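Local coordinates for CheC, inhibitor of MCP methylation / FliN fusion protein (Thermotoga maritima, PDB 4HYN), which is a flagellar rotor protein of the CheC phosphatase family that probably dephosphorylates the chemotaxis response regulator CheY, at residues K79-V82 with A83-D87. Numbering follows the deposited sequence.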
ATOM      1  N   LYS A  79      10.964   5.495  -7.304  1.00 24.88           N
ATOM      2  CA  LYS A  79      12.401   5.379  -7.066  1.00 26.10           C
ATOM      3  C   LYS A  79      12.947   6.290  -5.973  1.00 24.95           C
ATOM      4  O   LYS A  79      13.743   5.851  -5.145  1.00 25.28           O
ATOM      5  CB  LYS A  79      13.170   5.616  -8.362  1.00 28.58           C
ATOM      6  CG  LYS A  79      13.485   4.353  -9.163  1.00 31.24           C
ATOM      7  CD  LYS A  79      14.114   4.733 -10.502  1.00 34.40           C
ATOM      8  CE  LYS A  79      15.015   3.637 -11.027  1.00 37.35           C
ATOM      9  NZ  LYS A  79      14.290   2.352 -11.123  1.00 37.80           N
ATOM     10  N   LYS A  80      12.498   7.541  -5.950  1.00 24.23           N
ATOM     11  CA  LYS A  80      12.965   8.488  -4.947  1.00 24.65           C
ATOM     12  C   LYS A  80      12.566   8.118  -3.534  1.00 23.20           C
ATOM     13  O   LYS A  80      13.380   8.235  -2.624  1.00 26.61           O
ATOM     14  CB  LYS A  80      12.517   9.914  -5.266  1.00 27.16           C
ATOM     15  CG  LYS A  80      13.173  10.463  -6.514  1.00 32.78           C
ATOM     16  CD  LYS A  80      13.158  11.982  -6.558  1.00 36.49           C
ATOM     17  CE  LYS A  80      14.054  12.491  -7.691  1.00 40.08           C
ATOM     18  NZ  LYS A  80      15.437  11.905  -7.616  1.00 40.35           N
ATOM     19  N   LEU A  81      11.329   7.663  -3.351  1.00 21.58           N
ATOM     20  CA  LEU A  81      10.848   7.271  -2.029  1.00 20.20           C
ATOM     21  C   LEU A  81      11.590   6.018  -1.571  1.00 19.57           C
ATOM     22  O   LEU A  81      12.047   5.931  -0.433  1.00 18.44           O
ATOM     23  CB  LEU A  81       9.339   7.008  -2.053  1.00 19.30           C
ATOM     24  CG  LEU A  81       8.708   6.500  -0.751  1.00 19.49           C
ATOM     25  CD1 LEU A  81       8.945   7.513   0.370  1.00 19.96           C
ATOM     26  CD2 LEU A  81       7.213   6.247  -0.947  1.00 18.53           C
ATOM     27  N   VAL A  82      11.751   5.078  -2.493  1.00 18.80           N
ATOM     28  CA  VAL A  82      12.441   3.833  -2.213  1.00 18.87           C
ATOM     29  C   VAL A  82      13.867   4.110  -1.735  1.00 19.52           C
ATOM     30  O   VAL A  82      14.338   3.492  -0.775  1.00 18.05           O
ATOM     31  CB  VAL A  82      12.485   2.950  -3.475  1.00 20.20           C
ATOM     32  CG1 VAL A  82      13.278   1.667  -3.217  1.00 20.95           C
ATOM     33  CG2 VAL A  82      11.078   2.637  -3.930  1.00 17.82           C
ATOM     34  N   ALA A  83      14.533   5.060  -2.394  1.00 18.90           N
ATOM     35  CA  ALA A  83      15.909   5.425  -2.056  1.00 18.20           C
ATOM     36  C   ALA A  83      16.005   6.105  -0.685  1.00 18.49           C
ATOM     37  O   ALA A  83      16.974   5.901   0.050  1.00 17.46           O
ATOM     38  CB  ALA A  83      16.505   6.317  -3.153  1.00 17.12           C
ATOM     39  N   VAL A  84      15.003   6.917  -0.354  1.00 17.84           N
ATOM     40  CA  VAL A  84      14.957   7.608   0.929  1.00 18.24           C
ATOM     41  C   VAL A  84      14.784   6.602   2.058  1.00 19.34           C
ATOM     42  O   VAL A  84      15.464   6.687   3.080  1.00 21.93           O
ATOM     43  CB  VAL A  84      13.784   8.616   0.986  1.00 19.30           C
ATOM     44  CG1 VAL A  84      13.521   9.056   2.425  1.00 16.58           C
ATOM     45  CG2 VAL A  84      14.089   9.815   0.112  1.00 16.98           C
ATOM     46  N   ILE A  85      13.891   5.640   1.859  1.00 19.05           N
ATOM     47  CA  ILE A  85      13.632   4.623   2.867  1.00 21.30           C
ATOM     48  C   ILE A  85      14.818   3.675   3.039  1.00 23.24           C
ATOM     49  O   ILE A  85      15.189   3.342   4.163  1.00 22.90           O
ATOM     50  CB  ILE A  85      12.324   3.855   2.553  1.00 21.10           C
ATOM     51  CG1 ILE A  85      11.123   4.760   2.864  1.00 20.10           C
ATOM     52  CG2 ILE A  85      12.248   2.553   3.346  1.00 20.54           C
ATOM     53  CD1 ILE A  85       9.803   4.228   2.376  1.00 20.90           C
ATOM     54  N   ALA A  86      15.437   3.284   1.928  1.00 24.38           N
ATOM     55  CA  ALA A  86      16.585   2.389   1.971  1.00 26.22           C
ATOM     56  C   ALA A  86      17.715   3.036   2.771  1.00 27.80           C
ATOM     57  O   ALA A  86      18.263   2.424   3.692  1.00 25.81           O
ATOM     58  CB  ALA A  86      17.053   2.058   0.557  1.00 25.39           C
ATOM     59  N   ASP A  87      18.025   4.287   2.434  1.00 29.39           N
ATOM     60  CA  ASP A  87      19.074   5.042   3.108  1.00 30.57           C
ATOM     61  C   ASP A  87      18.793   5.120   4.608  1.00 31.55           C
ATOM     62  O   ASP A  87      19.707   4.989   5.425  1.00 32.37           O
ATOM     63  CB  ASP A  87      19.185   6.450   2.504  1.00 31.49           C
ATOM     64  CG  ASP A  87      20.422   7.205   2.985  1.00 32.88           C
ATOM     65  OD1 ASP A  87      20.267   8.334   3.492  1.00 32.37           O
ATOM     66  OD2 ASP A  87      21.552   6.678   2.843  1.00 34.45           O
TER
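Ile85 lies one helical turn beyond Leu81, and the pair illustrates how an i to i+4 step brings two apolar side chains together on one flank of an alpha-helix. Followed outward, Ile85 first meets backbone: CB is 3.6 Å from Leu81 O, the carbonyl that its own N-H grips at 3.0 Å from Ile85 N to Leu81 O, with an N-H...O angle of 163°. CG1 stays close to the same oxygen because it is turned beside the backbone N, opposite the carbonyl carbon (chi1 -74°). The extended chi2 of 170° then carries CD1 back along the helix to Leu81, where Ile85 CD1 comes to 3.9 Å from Leu81 CD1 and also approaches Leu81 CG. The two side chains cross at a slant, meeting methyl to methyl. Three further i to i+4 hydrogen bonds, from Ala83 N to Lys79 O, Val84 N to Lys80 O and Ala86 N to Val82 O, continue the helical ladder, and Val84 CG2 leans on Lys80 O at 3.2 Å. At the start of the helix, Leu81 N is hydrogen-bonded to Asp78 OD2. Helix 79-89 follows directly on strand 71-78: Leu81 and Ile85 both reach Met169 of strand 161-171, Leu81 also touches Phe179 of strand 177-184, while Val82 and Ala86 pack on Val109 of helix 103-128.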